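Local coordinates for lipoprotein (Colwellia psychrerythraea, PDB 3O0Y) that is of unknown function but is a putative bacterial lipoprotein from a family grouped with metallopeptidase-like proteins, so a peptidase role is possible, at residues N105-A110 with P594-S599; F347-S352 with R422-N427; D397-G402 with W418-D423. All blocks are in the same frame, centred on the assembly; numbering follows the deposited sequence.

How the contacts relate
The chain is largely helical, with one small mixed sheet of three strands. Contact 1 pairs helix 100-117 with the C-terminal helix 595-608. Contacts 2 and 3 lie within the 483 residues between its two segments, on the opposite side of the chain's centre. The centre of contact 1 is about 43 Å from that of contact 2 and about 35 Å from that of contact 3. Contacts 2 and 3 touch, with centres about 11 Å apart. They share Arg422 and Asp423, on the chain leaving strand 416-419. That chain meets 397-402 first and 347-352 next. Contact 1 thus sets an early helix against the last one, while the other two follow one another after strand 416-419.

Contact 1: N105-A110 with P594-S599; sequences NQQVMA and PMAVLS
Val108 and Val597 have almost the same first torsion, chi1 174° and 172°. In each, CG1 lies opposite the backbone N and CG2 opposite the carbonyl carbon, and the two CG2 methyls face each other across an antiparallel helix pair. The axes of 105-110, on helix 100-117, and 595-599, on the C-terminal helix 595-608, are 164° apart in direction and approach to 10.7 Å. No hydrogen bond joins the two segments themselves; the side chains meet by apolar contact. Val108 CG2 has two partners. It lies 3.9 Å from Val597 CG2, and the two side chains cross at about a right angle. The same methyl reaches the ring of Pro594, with Val108 CG2 to Pro594 CD at 4.0 Å. Pro594 sits at the N-cap position of its helix. Tyr466 touches both Val108 and Pro594 and so adds an aromatic group to this apolar patch. Gln107 covers the more exposed side. Its extended chain slides past Val597 in the opposite direction, and its amide carbon CD rests 4.0 Å from Val597 CG2. The amide oxygen OE1 is hydrogen-bonded to Arg600, one residue beyond the segment, which holds the amide beside the second helix. Gln107 NE2 lies 4.3 Å from Ala596 CB.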
loop_
_atom_site.group_PDB
_atom_site.type_symbol
_atom_site.label_atom_id
_atom_site.label_comp_id
_atom_site.label_asym_id
_atom_site.label_seq_id
_atom_site.Cartn_x
_atom_site.Cartn_y
_atom_site.Cartn_z
ATOM N N ASN A 105 -5.192 20.375 11.109
ATOM C CA ASN A 105 -4.146 20.497 10.099
ATOM C C ASN A 105 -2.764 20.556 10.743
ATOM O O ASN A 105 -1.856 19.922 10.257
ATOM C CB ASN A 105 -4.335 21.725 9.219
ATOM C CG ASN A 105 -5.447 21.579 8.188
ATOM O OD1 ASN A 105 -5.811 20.491 7.835
ATOM N ND2 ASN A 105 -5.917 22.729 7.636
ATOM N N GLN A 106 -2.619 21.325 11.825
ATOM C CA GLN A 106 -1.338 21.428 12.499
ATOM C C GLN A 106 -0.894 20.105 13.029
ATOM O O GLN A 106 0.265 19.723 12.860
ATOM C CB GLN A 106 -1.400 22.456 13.649
ATOM C CG GLN A 106 -0.059 22.605 14.342
ATOM C CD GLN A 106 -0.129 23.715 15.408
ATOM O OE1 GLN A 106 -1.213 24.008 15.927
ATOM N NE2 GLN A 106 0.954 24.412 15.603
ATOM N N GLN A 107 -1.780 19.429 13.741
ATOM C CA GLN A 107 -1.434 18.138 14.346
ATOM C C GLN A 107 -1.144 17.087 13.297
ATOM O O GLN A 107 -0.095 16.379 13.376
ATOM C CB GLN A 107 -2.529 17.665 15.267
ATOM C CG GLN A 107 -2.198 16.329 15.929
ATOM C CD GLN A 107 -3.160 15.991 17.104
ATOM O OE1 GLN A 107 -3.892 16.872 17.547
ATOM N NE2 GLN A 107 -3.097 14.738 17.635
ATOM N N VAL A 108 -1.989 16.989 12.279
ATOM C CA VAL A 108 -1.768 16.028 11.216
ATOM C C VAL A 108 -0.498 16.354 10.433
ATOM O O VAL A 108 0.320 15.491 10.142
ATOM C CB VAL A 108 -2.944 15.915 10.266
ATOM C CG1 VAL A 108 -2.603 14.998 9.074
ATOM C CG2 VAL A 108 -4.155 15.450 11.088
ATOM N N MET A 109 -0.304 17.611 10.053
ATOM C CA MET A 109 0.860 17.891 9.272
ATOM C C MET A 109 2.191 17.753 10.055
ATOM O O MET A 109 3.189 17.390 9.448
ATOM C CB MET A 109 0.776 19.263 8.611
ATOM C CG MET A 109 -0.249 19.318 7.517
ATOM S SD MET A 109 0.092 18.351 6.019
ATOM C CE MET A 109 1.694 19.120 5.539
ATOM N N ALA A 110 2.206 18.079 11.343
ATOM C CA ALA A 110 3.413 17.789 12.203
ATOM C C ALA A 110 3.662 16.271 12.198
ATOM O O ALA A 110 4.797 15.804 12.081
ATOM C CB ALA A 110 3.244 18.338 13.663
ATOM N N PRO A 594 -4.499 10.186 11.815
ATOM C CA PRO A 594 -4.225 9.357 12.983
ATOM C C PRO A 594 -5.475 9.099 13.748
ATOM O O PRO A 594 -6.431 9.898 13.710
ATOM C CB PRO A 594 -3.262 10.215 13.811
ATOM C CG PRO A 594 -2.907 11.363 13.012
ATOM C CD PRO A 594 -3.883 11.522 11.912
ATOM N N MET A 595 -5.534 7.946 14.393
ATOM C CA MET A 595 -6.639 7.623 15.255
ATOM C C MET A 595 -7.025 8.694 16.267
ATOM O O MET A 595 -8.218 8.901 16.534
ATOM C CB MET A 595 -6.465 6.230 15.882
ATOM C CG MET A 595 -6.565 4.997 14.785
ATOM S SD MET A 595 -8.093 4.758 13.827
ATOM C CE MET A 595 -7.526 5.615 12.306
ATOM N N ALA A 596 -6.041 9.401 16.812
ATOM C CA ALA A 596 -6.338 10.425 17.811
ATOM C C ALA A 596 -7.169 11.561 17.186
ATOM O O ALA A 596 -8.084 12.083 17.831
ATOM C CB ALA A 596 -5.064 10.982 18.402
ATOM N N VAL A 597 -6.917 11.875 15.917
ATOM C CA VAL A 597 -7.648 12.932 15.256
ATOM C C VAL A 597 -9.042 12.419 14.844
ATOM O O VAL A 597 -10.030 13.150 14.962
ATOM C CB VAL A 597 -6.875 13.456 14.035
ATOM C CG1 VAL A 597 -7.727 14.422 13.229
ATOM C CG2 VAL A 597 -5.585 14.132 14.477
ATOM N N LEU A 598 -9.115 11.207 14.319
ATOM C CA LEU A 598 -10.420 10.598 14.022
ATOM C C LEU A 598 -11.285 10.620 15.319
ATOM O O LEU A 598 -12.450 10.994 15.261
ATOM C CB LEU A 598 -10.232 9.165 13.513
ATOM C CG LEU A 598 -11.553 8.421 13.183
ATOM C CD1 LEU A 598 -12.404 9.177 12.154
ATOM C CD2 LEU A 598 -11.219 6.987 12.695
ATOM N N SER A 599 -10.693 10.307 16.483
ATOM C CA SER A 599 -11.522 10.261 17.735
ATOM C C SER A 599 -12.012 11.687 18.059
ATOM O O SER A 599 -13.141 11.859 18.499
ATOM C CB SER A 599 -10.806 9.694 18.973
ATOM O OG SER A 599 -10.218 8.425 18.617
#

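Contact 2: F347-S352 with R422-N427; sequences FLYEDS and RDMKAN
A water-bridged junction of two loops brings Tyr349 against Met424, and a Met-aromatic contact lies beside the water. The water is gripped by three backbone bonds. It accepts from Tyr349 N at 2.9 Å. It donates to Met424 O at 2.7 Å and to Asn427 O, also at 2.7 Å. No direct hydrogen bond links the two segments, so this water carries the polar link between them. Met424 packs along the backbone of 349-351. Its CB lies 3.4 Å from Tyr349 O, and its CG also meets Glu350 O. The bend of the Met424 chain at chi2 (-52°) sets SD 3.7 Å from Tyr349 CB. The sulfur stands oblique to the ring: SD is 5.4 Å from the centroid of the Tyr349 ring and 61° off its normal. Met424 opens a short 3-10 turn, 424-426, on the path from strand 416-419 to helix 432-439. An Asx turn leads into it, with Asp423 OD1 accepting from Lys425 N from above the carboxylate plane. Met424 O, in the 3-10 turn, and Asn427 O, just after it, are the two carbonyls that accept from the water. Asn427 O also meets the ring edge, near its plane, 3.7 Å from Tyr349 CD2. The far end of the tyrosine is held by Asp362 of helix 353-373, hydrogen-bonded to its OH. On the outer side Leu348 CD2 lies against Lys425, near its CA and 4.1 Å from Lys425 CD. Asp351 centres an inverse gamma turn, and its OD1 forms a salt bridge with Arg356.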
loop_
_atom_site.group_PDB
_atom_site.type_symbol
_atom_site.label_atom_id
_atom_site.label_comp_id
_atom_site.label_asym_id
_atom_site.label_seq_id
_atom_site.Cartn_x
_atom_site.Cartn_y
_atom_site.Cartn_z
ATOM N N PHE A 347 -17.074 -23.491 -7.130
ATOM C CA PHE A 347 -16.304 -22.333 -6.632
ATOM C C PHE A 347 -15.134 -21.951 -7.534
ATOM O O PHE A 347 -14.315 -21.090 -7.148
ATOM C CB PHE A 347 -15.874 -22.474 -5.180
ATOM C CG PHE A 347 -17.016 -22.644 -4.220
ATOM C CD1 PHE A 347 -18.065 -21.714 -4.209
ATOM C CD2 PHE A 347 -17.087 -23.734 -3.347
ATOM C CE1 PHE A 347 -19.117 -21.880 -3.351
ATOM C CE2 PHE A 347 -18.123 -23.870 -2.479
ATOM C CZ PHE A 347 -19.169 -22.976 -2.500
ATOM N N LEU A 348 -15.038 -22.559 -8.711
ATOM C CA LEU A 348 -13.837 -22.352 -9.580
ATOM C C LEU A 348 -14.267 -21.884 -10.941
ATOM O O LEU A 348 -15.110 -22.538 -11.641
ATOM C CB LEU A 348 -13.059 -23.651 -9.734
ATOM C CG LEU A 348 -12.384 -24.197 -8.505
ATOM C CD1 LEU A 348 -11.943 -25.649 -8.801
ATOM C CD2 LEU A 348 -11.278 -23.226 -8.050
ATOM N N TYR A 349 -13.717 -20.754 -11.382
ATOM C CA TYR A 349 -13.829 -20.370 -12.753
ATOM C C TYR A 349 -12.982 -21.262 -13.621
ATOM O O TYR A 349 -11.917 -21.767 -13.185
ATOM C CB TYR A 349 -13.383 -18.888 -12.940
ATOM C CG TYR A 349 -14.184 -17.858 -12.200
ATOM C CD1 TYR A 349 -15.415 -17.470 -12.681
ATOM C CD2 TYR A 349 -13.748 -17.344 -10.995
ATOM C CE1 TYR A 349 -16.161 -16.524 -12.008
ATOM C CE2 TYR A 349 -14.474 -16.364 -10.300
ATOM C CZ TYR A 349 -15.699 -15.996 -10.818
ATOM O OH TYR A 349 -16.471 -15.078 -10.143
ATOM N N GLU A 350 -13.423 -21.441 -14.851
ATOM C CA GLU A 350 -12.700 -22.275 -15.791
ATOM C C GLU A 350 -11.339 -21.625 -16.099
ATOM O O GLU A 350 -11.244 -20.386 -16.214
ATOM C CB GLU A 350 -13.562 -22.423 -17.066
ATOM C CG GLU A 350 -12.901 -23.175 -18.177
ATOM C CD GLU A 350 -13.797 -23.323 -19.425
ATOM O OE1 GLU A 350 -14.090 -22.307 -20.154
ATOM O OE2 GLU A 350 -14.202 -24.501 -19.637
ATOM N N ASP A 351 -10.289 -22.440 -16.280
ATOM C CA ASP A 351 -9.011 -21.850 -16.670
ATOM C C ASP A 351 -8.973 -21.648 -18.208
ATOM O O ASP A 351 -8.537 -22.535 -18.976
ATOM C CB ASP A 351 -7.901 -22.758 -16.183
ATOM C CG ASP A 351 -6.519 -22.283 -16.587
ATOM O OD1 ASP A 351 -6.301 -21.130 -17.012
ATOM O OD2 ASP A 351 -5.627 -23.152 -16.547
ATOM N N SER A 352 -9.581 -20.551 -18.656
ATOM C CA SER A 352 -9.810 -20.290 -20.079
ATOM C C SER A 352 -10.054 -18.816 -20.215
ATOM O O SER A 352 -10.282 -18.102 -19.201
ATOM C CB SER A 352 -11.049 -21.038 -20.565
ATOM O OG SER A 352 -12.212 -20.624 -19.857
ATOM N N ARG A 422 -3.765 -14.911 -12.884
ATOM C CA ARG A 422 -2.829 -16.002 -13.228
ATOM C C ARG A 422 -3.400 -17.395 -12.980
ATOM O O ARG A 422 -3.293 -18.291 -13.861
ATOM C CB ARG A 422 -1.545 -15.898 -12.435
ATOM C CG ARG A 422 -0.447 -16.933 -12.789
ATOM C CD ARG A 422 0.804 -16.846 -11.875
ATOM N NE ARG A 422 0.665 -17.653 -10.655
ATOM C CZ ARG A 422 0.415 -17.196 -9.411
ATOM N NH1 ARG A 422 0.331 -15.893 -9.107
ATOM N NH2 ARG A 422 0.292 -18.080 -8.428
ATOM N N ASP A 423 -3.994 -17.592 -11.792
ATOM C CA ASP A 423 -4.400 -18.934 -11.359
ATOM C C ASP A 423 -5.851 -18.904 -10.851
ATOM O O ASP A 423 -6.144 -18.223 -9.849
ATOM C CB ASP A 423 -3.512 -19.306 -10.190
ATOM C CG ASP A 423 -3.786 -20.736 -9.673
ATOM O OD1 ASP A 423 -4.666 -21.454 -10.268
ATOM O OD2 ASP A 423 -3.132 -21.104 -8.650
ATOM N N MET A 424 -6.725 -19.656 -11.514
ATOM C CA MET A 424 -8.134 -19.640 -11.127
ATOM C C MET A 424 -8.292 -20.262 -9.712
ATOM O O MET A 424 -9.202 -19.913 -8.961
ATOM C CB MET A 424 -9.054 -20.244 -12.204
ATOM C CG MET A 424 -9.324 -19.338 -13.497
ATOM S SD MET A 424 -9.879 -17.652 -13.232
ATOM C CE MET A 424 -8.242 -16.794 -12.958
ATOM N N LYS A 425 -7.393 -21.175 -9.339
ATOM C CA LYS A 425 -7.497 -21.807 -8.019
ATOM C C LYS A 425 -7.248 -20.797 -6.898
ATOM O O LYS A 425 -7.726 -20.978 -5.771
ATOM C CB LYS A 425 -6.556 -23.016 -7.877
ATOM C CG LYS A 425 -6.451 -23.942 -9.100
ATOM C CD LYS A 425 -7.739 -24.709 -9.390
ATOM C CE LYS A 425 -7.519 -26.138 -10.017
ATOM N NZ LYS A 425 -6.145 -26.688 -9.763
ATOM N N ALA A 426 -6.550 -19.712 -7.222
ATOM C CA ALA A 426 -6.259 -18.614 -6.316
ATOM C C ALA A 426 -7.397 -17.562 -6.269
ATOM O O ALA A 426 -7.302 -16.585 -5.579
ATOM C CB ALA A 426 -4.911 -17.950 -6.733
ATOM N N ASN A 427 -8.419 -17.765 -7.087
ATOM C CA ASN A 427 -9.598 -16.888 -7.202
ATOM C C ASN A 427 -10.894 -17.611 -6.974
ATOM O O ASN A 427 -11.792 -17.550 -7.818
ATOM C CB ASN A 427 -9.637 -16.258 -8.592
ATOM C CG ASN A 427 -8.527 -15.193 -8.806
ATOM O OD1 ASN A 427 -7.476 -15.467 -9.446
ATOM N ND2 ASN A 427 -8.751 -14.036 -8.297
HETATM O O HOH W 1 -11.838 -19.684 -9.521
#

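Contact 3: D397-G402 with W418-D423; sequences DGAPGG and WINLRD
The Asn420 amide points across to the carbonyls of Ala399 and Pro400, just beyond an antiparallel pairing in the three-stranded mixed sheet. There Gly402 and Ile419 form a non-hydrogen-bonded pair, with their CA atoms 4.6 Å apart. Asn420 chi1 (-163°) carries the amide toward 397-402, and chi2 (-42°) puts ND2 on the side of the carbonyls. ND2 bonds to Pro400 O at 3.1 Å, fairly straight. Pro400 O lies in the amide plane, but ND2 stands above the plane of that carbonyl. A second bond, from ND2 to Ala399 O at 3.1 Å, is weak. ND2 also bonds to Gln396 O. The other end of the amide closes an Asx turn: OD1 accepts from Arg422 N at 2.9 Å, in the carbonyl plane. Both ends held, the amide has little freedom to rotate. Asp397 and Arg422 cross at about a right angle, and their carboxylate and guanidinium planes are 84° apart. Asp397 OD1 meets Arg422 CD at 3.1 Å, while the charged atoms stay beyond salt-bridge range. Along the backbone, Asn420 N bonds to Gly401 O at 2.9 Å, and Gly402 CA makes a C-H...O contact with Trp418 O at 3.1 Å.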
loop_
_atom_site.group_PDB
_atom_site.type_symbol
_atom_site.label_atom_id
_atom_site.label_comp_id
_atom_site.label_asym_id
_atom_site.label_seq_id
_atom_site.Cartn_x
_atom_site.Cartn_y
_atom_site.Cartn_z
ATOM N N ASP A 397 3.051 -13.157 -12.027
ATOM C CA ASP A 397 3.645 -14.166 -11.162
ATOM C C ASP A 397 4.080 -13.569 -9.843
ATOM O O ASP A 397 3.877 -14.161 -8.787
ATOM C CB ASP A 397 4.850 -14.892 -11.825
ATOM C CG ASP A 397 4.507 -15.533 -13.149
ATOM O OD1 ASP A 397 3.300 -15.776 -13.444
ATOM O OD2 ASP A 397 5.466 -15.870 -13.908
ATOM N N GLY A 398 4.641 -12.395 -9.826
ATOM C CA GLY A 398 4.975 -11.811 -8.495
ATOM C C GLY A 398 3.923 -10.905 -7.844
ATOM O O GLY A 398 4.096 -10.442 -6.691
ATOM N N ALA A 399 2.808 -10.668 -8.524
ATOM C CA ALA A 399 1.853 -9.640 -8.063
ATOM C C ALA A 399 0.926 -10.194 -7.012
ATOM O O ALA A 399 0.615 -11.404 -6.983
ATOM C CB ALA A 399 1.018 -9.068 -9.260
ATOM N N PRO A 400 0.382 -9.313 -6.190
ATOM C CA PRO A 400 -0.625 -9.715 -5.262
ATOM C C PRO A 400 -1.918 -10.189 -5.951
ATOM O O PRO A 400 -2.068 -10.072 -7.169
ATOM C CB PRO A 400 -0.921 -8.426 -4.487
ATOM C CG PRO A 400 -0.596 -7.403 -5.376
ATOM C CD PRO A 400 0.571 -7.845 -6.166
ATOM N N GLY A 401 -2.776 -10.820 -5.159
ATOM C CA GLY A 401 -4.111 -11.261 -5.613
ATOM C C GLY A 401 -4.943 -10.118 -6.141
ATOM O O GLY A 401 -5.638 -10.261 -7.163
ATOM N N GLY A 402 -4.882 -8.990 -5.440
ATOM C CA GLY A 402 -5.540 -7.748 -5.871
ATOM C C GLY A 402 -4.840 -6.533 -5.319
ATOM O O GLY A 402 -4.093 -6.642 -4.364
ATOM N N TRP A 418 -6.871 -3.604 -9.487
ATOM C CA TRP A 418 -6.138 -4.607 -10.173
ATOM C C TRP A 418 -6.447 -5.999 -9.635
ATOM O O TRP A 418 -6.451 -6.229 -8.401
ATOM C CB TRP A 418 -4.662 -4.412 -10.018
ATOM C CG TRP A 418 -4.153 -3.162 -10.582
ATOM C CD1 TRP A 418 -4.104 -1.974 -9.921
ATOM C CD2 TRP A 418 -3.648 -2.909 -11.918
ATOM N NE1 TRP A 418 -3.564 -0.992 -10.744
ATOM C CE2 TRP A 418 -3.298 -1.532 -11.975
ATOM C CE3 TRP A 418 -3.486 -3.691 -13.053
ATOM C CZ2 TRP A 418 -2.789 -0.932 -13.137
ATOM C CZ3 TRP A 418 -3.001 -3.119 -14.223
ATOM C CH2 TRP A 418 -2.631 -1.730 -14.245
ATOM N N ILE A 419 -6.713 -6.910 -10.557
ATOM C CA ILE A 419 -6.972 -8.312 -10.211
ATOM C C ILE A 419 -5.971 -9.261 -10.859
ATOM O O ILE A 419 -5.650 -9.095 -12.031
ATOM C CB ILE A 419 -8.465 -8.665 -10.592
ATOM C CG1 ILE A 419 -8.803 -10.059 -10.117
ATOM C CG2 ILE A 419 -8.704 -8.485 -12.065
ATOM C CD1 ILE A 419 -8.954 -10.202 -8.608
ATOM N N ASN A 420 -5.465 -10.256 -10.101
ATOM C CA ASN A 420 -4.508 -11.238 -10.642
ATOM C C ASN A 420 -5.229 -12.439 -11.224
ATOM O O ASN A 420 -5.902 -13.175 -10.472
ATOM C CB ASN A 420 -3.611 -11.723 -9.526
ATOM C CG ASN A 420 -2.398 -12.387 -10.039
ATOM O OD1 ASN A 420 -2.447 -13.160 -10.983
ATOM N ND2 ASN A 420 -1.256 -12.093 -9.420
ATOM N N LEU A 421 -5.214 -12.572 -12.548
ATOM C CA LEU A 421 -5.867 -13.694 -13.209
ATOM C C LEU A 421 -4.940 -14.872 -13.522
ATOM O O LEU A 421 -5.313 -15.776 -14.314
ATOM C CB LEU A 421 -6.559 -13.180 -14.444
ATOM C CG LEU A 421 -7.500 -11.982 -14.376
ATOM C CD1 LEU A 421 -7.965 -11.635 -15.777
ATOM C CD2 LEU A 421 -8.621 -12.380 -13.399
ATOM N N ARG A 422 -3.765 -14.911 -12.884
ATOM C CA ARG A 422 -2.829 -16.002 -13.228
ATOM C C ARG A 422 -3.400 -17.395 -12.980
ATOM O O ARG A 422 -3.293 -18.291 -13.861
ATOM C CB ARG A 422 -1.545 -15.898 -12.435
ATOM C CG ARG A 422 -0.447 -16.933 -12.789
ATOM C CD ARG A 422 0.804 -16.846 -11.875
ATOM N NE ARG A 422 0.665 -17.653 -10.655
ATOM C CZ ARG A 422 0.415 -17.196 -9.411
ATOM N NH1 ARG A 422 0.331 -15.893 -9.107
ATOM N NH2 ARG A 422 0.292 -18.080 -8.428
ATOM N N ASP A 423 -3.994 -17.592 -11.792
ATOM C CA ASP A 423 -4.400 -18.934 -11.359
ATOM C C ASP A 423 -5.851 -18.904 -10.851
ATOM O O ASP A 423 -6.144 -18.223 -9.849
ATOM C CB ASP A 423 -3.512 -19.306 -10.190
ATOM C CG ASP A 423 -3.786 -20.736 -9.673
ATOM O OD1 ASP A 423 -4.666 -21.454 -10.268
ATOM O OD2 ASP A 423 -3.132 -21.104 -8.650
#